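Local coordinates for EST1E (PDB 2WTM), which probably hydrolyses ester bonds with broad specificity, including those that tie ferulic acid to plant material, as a promiscuous feruloyl esterase of a rumen bacterium, at residues I32-G35 with H39-E42; V114-A119 with Q177-E182. One frame throughout, in Å; residues are numbered along the deposited sequence.

Both contacts belong to the alpha/beta-hydrolase core around the putative nucleophile elbow. Contact 1 closes the loop that leaves strand 27-33, and its His34 lies near the elbow without touching it. Contact 2 lies further along helix 109-120, which follows Ser108, the probable nucleophile of a Ser108-His228-Asp200 triad. Their centres are 19 Å apart, yet the two meet directly: Ile33 CG1 packs against Val114 CG1 at 3.6 Å, a strand side chain on a helix side chain. Contact 1 is knit by waters and polar groups within a short turn, whereas contact 2 is purely apolar and joins parts far apart in the sequence, on the far side of the same helix from the strand.

Contact 1. Residues I32-G35 with H39-E42; sequences IIHG and HSEE
Glu42 OE2 is gripped twice, and one grip reaches over to Gly35. The backbone N of His39 donates to this oxygen at 3.0 Å from above the carboxylate plane, while a water donates to it and takes the Gly35 N-H at 2.8 Å. A second water bridges the segments further back, giving one hydrogen to Ile32 O and the other to Ser40 OG, at 2.8 Å from the serine oxygen; Asp63 is the other partner of that hydroxyl.

The His34 ring makes the direct contact. With chi1 at 60°, CG sits between the backbone N and the carbonyl carbon, and the ring turns a face to the start of the 39-42 turn. His39 CA lies over that face, 3.9 Å from the ring centroid, a CH-pi contact, and His39 N approaches CG to 3.6 Å. Rotation of the ring is fixed at both nitrogens: ND1 donates in the ring plane to Gly35 O at 2.8 Å (158° at the hydrogen), and NE2 meets the backbone N of Met64.

The His39 ring is itself covered on one face by Glu42 CG, 3.6 Å above its centre, in a type I turn that ends with Glu42 at the N-cap of helix 43-54. Trp82 and His67 also meet the His34 ring. In alpha/beta hydrolases the loop after this strand commonly helps form the oxyanion hole. The contact ties the end of strand 27-33, hydrogen-bonded between strands 58-62 and 99-107, to the start of helix 43-54, on whose side Ile32 packs.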
loop_
_atom_site.group_PDB
_atom_site.type_symbol
_atom_site.label_atom_id
_atom_site.label_comp_id
_atom_site.label_asym_id
_atom_site.label_seq_id
_atom_site.Cartn_x
_atom_site.Cartn_y
_atom_site.Cartn_z
ATOM N N ILE A 32 3.162 8.517 17.452
ATOM C CA ILE A 32 3.842 7.311 17.977
ATOM C C ILE A 32 3.054 6.098 17.541
ATOM O O ILE A 32 1.862 5.957 17.865
ATOM C CB ILE A 32 3.916 7.297 19.547
ATOM C CG1 ILE A 32 4.614 8.583 19.990
ATOM C CG2 ILE A 32 4.730 6.118 20.001
ATOM C CD1 ILE A 32 4.673 8.707 21.538
ATOM N N ILE A 33 3.717 5.175 16.869
ATOM C CA ILE A 33 3.116 3.963 16.326
ATOM C C ILE A 33 3.737 2.684 16.920
ATOM O O ILE A 33 4.946 2.460 16.870
ATOM C CB ILE A 33 3.238 3.897 14.788
ATOM C CG1 ILE A 33 2.774 5.195 14.118
ATOM C CG2 ILE A 33 2.522 2.672 14.253
ATOM C CD1 ILE A 33 1.352 5.570 14.358
ATOM N N HIS A 34 2.889 1.850 17.532
ATOM C CA HIS A 34 3.311 0.613 18.137
ATOM C C HIS A 34 3.632 -0.496 17.111
ATOM O O HIS A 34 3.465 -0.283 15.886
ATOM C CB HIS A 34 2.142 0.129 18.988
ATOM C CG HIS A 34 0.920 -0.105 18.197
ATOM N ND1 HIS A 34 0.746 -1.275 17.476
ATOM C CD2 HIS A 34 -0.171 0.652 17.964
ATOM C CE1 HIS A 34 -0.389 -1.188 16.804
ATOM N NE2 HIS A 34 -0.968 -0.037 17.078
ATOM N N GLY A 35 4.020 -1.675 17.623
ATOM C CA GLY A 35 4.359 -2.796 16.754
ATOM C C GLY A 35 3.268 -3.837 16.547
ATOM O O GLY A 35 2.096 -3.663 16.919
ATOM N N HIS A 39 0.133 -2.292 20.963
ATOM C CA HIS A 39 -0.879 -1.290 21.147
ATOM C C HIS A 39 -0.271 -0.106 21.911
ATOM O O HIS A 39 0.874 -0.143 22.388
ATOM C CB HIS A 39 -2.077 -1.853 21.906
ATOM C CG HIS A 39 -1.709 -2.445 23.225
ATOM N ND1 HIS A 39 -1.689 -1.697 24.381
ATOM C CD2 HIS A 39 -1.330 -3.698 23.574
ATOM C CE1 HIS A 39 -1.285 -2.464 25.387
ATOM N NE2 HIS A 39 -1.107 -3.691 24.937
ATOM N N SER A 40 -1.078 0.950 21.961
ATOM C CA SER A 40 -0.618 2.266 22.385
ATOM C C SER A 40 -0.366 2.385 23.904
ATOM O O SER A 40 0.241 3.330 24.308
ATOM C CB SER A 40 -1.612 3.332 21.917
ATOM O OG SER A 40 -1.510 3.519 20.525
ATOM N N GLU A 41 -0.897 1.442 24.685
ATOM C CA GLU A 41 -0.675 1.439 26.159
ATOM C C GLU A 41 0.455 0.543 26.635
ATOM O O GLU A 41 0.651 0.372 27.840
ATOM C CB GLU A 41 -1.992 1.116 26.873
ATOM C CG GLU A 41 -3.092 2.057 26.574
ATOM C CD GLU A 41 -4.451 1.707 27.239
ATOM O OE1 GLU A 41 -4.985 0.566 27.066
ATOM O OE2 GLU A 41 -5.000 2.636 27.869
ATOM N N GLU A 42 1.280 0.009 25.747
ATOM C CA GLU A 42 2.433 -0.783 26.146
ATOM C C GLU A 42 3.490 0.007 26.918
ATOM O O GLU A 42 3.728 1.172 26.635
ATOM C CB GLU A 42 3.096 -1.435 24.914
ATOM C CG GLU A 42 2.250 -2.551 24.254
ATOM C CD GLU A 42 2.979 -3.185 23.098
ATOM O OE1 GLU A 42 3.812 -4.100 23.381
ATOM O OE2 GLU A 42 2.918 -2.607 22.013
HETATM O O HOH W 1 1.152 3.615 19.535
HETATM O O HOH W 2 5.095 -1.931 20.175
#

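Contact 2. Residues V114-A119 with Q177-E182; sequences VMLAAA and QTIRVE
Met115 is the first residue of the helical segment to reach residues 177-182. Its side chain runs out nearly straight as far as SD and then bends (chi3 62°), which brings the terminal methyl CE to Val181 CG1 at 4.2 Å. The valine offers that branch because CG1 stands anti to its own backbone N. Met115 also packs on Pro130, Pro133, Val185 and Tyr215.

Leu116, one step along, carries the larger share. Its CB leaves the helix obliquely, but the extended chain (chi2 178°) carries the forked end over to 177-182, where the two methyls straddle the Ile179 branch: CD1 lies 3.9 Å from Ile179 CG2, and CD2 sits 4.0 Å from the same methyl. CD1 also nears Ile179 CD1 at 4.2 Å. CD2 also lies 4.5 Å from Val181 CG2, so the leucine end meets both beta-branched residues on one side. Leu83 also touches it, as does Phe184, which lies on helix 181-187 and packs on Ile179 as well.

Behind Ile179, Arg142 holds the carbonyls of Gln177 and Ile179, while Gln177 OE1 bonds Arg122 of the second subunit, placing this stretch beside the dimer interface.

Here the helix after the probable nucleophile elbow packs against the chain as it returns from the segment inserted after strand 125-131. That is the position at which alpha/beta hydrolases usually carry their lid or cap, and Ile179 and Val181 contribute to the apolar packing between this probable cap region and the core.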
loop_
_atom_site.group_PDB
_atom_site.type_symbol
_atom_site.label_atom_id
_atom_site.label_comp_id
_atom_site.label_asym_id
_atom_site.label_seq_id
_atom_site.Cartn_x
_atom_site.Cartn_y
_atom_site.Cartn_z
ATOM N N VAL A 114 6.861 4.033 10.476
ATOM C CA VAL A 114 7.285 5.397 10.446
ATOM C C VAL A 114 8.470 5.750 9.525
ATOM O O VAL A 114 8.501 6.813 8.892
ATOM C CB VAL A 114 7.354 6.035 11.875
ATOM C CG1 VAL A 114 5.985 6.014 12.609
ATOM C CG2 VAL A 114 8.456 5.473 12.709
ATOM N N MET A 115 9.403 4.805 9.391
ATOM C CA MET A 115 10.393 4.998 8.338
ATOM C C MET A 115 9.737 5.240 6.961
ATOM O O MET A 115 10.142 6.093 6.207
ATOM C CB MET A 115 11.366 3.830 8.279
ATOM C CG MET A 115 12.243 3.707 9.559
ATOM S SD MET A 115 13.174 2.168 9.679
ATOM C CE MET A 115 14.252 2.227 8.237
ATOM N N LEU A 116 8.760 4.413 6.644
ATOM C CA LEU A 116 8.089 4.502 5.380
ATOM C C LEU A 116 7.236 5.753 5.282
ATOM O O LEU A 116 7.316 6.516 4.340
ATOM C CB LEU A 116 7.218 3.248 5.137
ATOM C CG LEU A 116 7.844 1.854 5.284
ATOM C CD1 LEU A 116 6.862 0.648 5.052
ATOM C CD2 LEU A 116 9.027 1.803 4.255
ATOM N N ALA A 117 6.397 6.007 6.302
ATOM C CA ALA A 117 5.470 7.106 6.296
ATOM C C ALA A 117 6.256 8.463 6.343
ATOM O O ALA A 117 5.853 9.421 5.728
ATOM C CB ALA A 117 4.482 7.032 7.498
ATOM N N ALA A 118 7.316 8.553 7.122
ATOM C CA ALA A 118 8.155 9.778 7.164
ATOM C C ALA A 118 8.675 10.185 5.783
ATOM O O ALA A 118 8.659 11.344 5.348
ATOM C CB ALA A 118 9.245 9.668 8.127
ATOM N N ALA A 119 9.086 9.185 5.046
ATOM C CA ALA A 119 9.540 9.479 3.701
ATOM C C ALA A 119 8.400 10.005 2.836
ATOM O O ALA A 119 8.587 10.933 2.057
ATOM C CB ALA A 119 10.239 8.270 3.146
ATOM N N GLN A 177 6.147 -7.988 0.668
ATOM C CA GLN A 177 7.133 -8.270 -0.337
ATOM C C GLN A 177 7.347 -7.113 -1.344
ATOM O O GLN A 177 8.420 -7.032 -1.995
ATOM C CB GLN A 177 6.717 -9.534 -1.103
ATOM C CG GLN A 177 6.904 -10.861 -0.376
ATOM C CD GLN A 177 6.585 -12.032 -1.281
ATOM O OE1 GLN A 177 5.894 -11.895 -2.270
ATOM N NE2 GLN A 177 7.050 -13.232 -0.877
ATOM N N THR A 178 6.322 -6.252 -1.508
ATOM C CA THR A 178 6.401 -5.195 -2.541
ATOM C C THR A 178 7.269 -4.024 -2.108
ATOM O O THR A 178 7.624 -3.148 -2.890
ATOM C CB THR A 178 5.074 -4.705 -2.923
ATOM O OG1 THR A 178 4.529 -3.833 -1.909
ATOM C CG2 THR A 178 4.134 -5.850 -3.329
ATOM N N ILE A 179 7.523 -3.926 -0.836
ATOM C CA ILE A 179 8.079 -2.692 -0.242
ATOM C C ILE A 179 9.572 -2.695 -0.307
ATOM O O ILE A 179 10.256 -3.554 0.248
ATOM C CB ILE A 179 7.603 -2.512 1.196
ATOM C CG1 ILE A 179 6.113 -2.284 1.222
ATOM C CG2 ILE A 179 8.229 -1.275 1.894
ATOM C CD1 ILE A 179 5.458 -2.365 2.526
ATOM N N ARG A 180 10.122 -1.662 -0.973
ATOM C CA ARG A 180 11.584 -1.467 -1.036
ATOM C C ARG A 180 12.044 -0.445 0.017
ATOM O O ARG A 180 12.071 0.725 -0.248
ATOM C CB ARG A 180 11.947 -0.982 -2.425
ATOM C CG ARG A 180 11.320 -1.808 -3.556
ATOM C CD ARG A 180 11.489 -3.279 -3.456
ATOM N NE ARG A 180 12.889 -3.641 -3.312
ATOM C CZ ARG A 180 13.396 -4.810 -3.659
ATOM N NH1 ARG A 180 12.650 -5.747 -4.248
ATOM N NH2 ARG A 180 14.688 -5.023 -3.440
ATOM N N VAL A 181 12.318 -0.936 1.222
ATOM C CA VAL A 181 12.643 -0.045 2.358
ATOM C C VAL A 181 13.722 0.957 2.038
ATOM O O VAL A 181 13.659 2.114 2.405
ATOM C CB VAL A 181 12.964 -0.874 3.649
ATOM C CG1 VAL A 181 13.287 0.022 4.800
ATOM C CG2 VAL A 181 11.771 -1.749 4.002
ATOM N N GLU A 182 14.733 0.466 1.332
ATOM C CA GLU A 182 15.886 1.302 1.020
ATOM C C GLU A 182 15.539 2.567 0.263
ATOM O O GLU A 182 16.214 3.619 0.441
ATOM C CB GLU A 182 16.891 0.459 0.233
ATOM C CG GLU A 182 17.626 -0.622 0.984
ATOM C CD GLU A 182 16.808 -1.911 1.280
ATOM O OE1 GLU A 182 15.683 -2.117 0.686
ATOM O OE2 GLU A 182 17.320 -2.730 2.101
#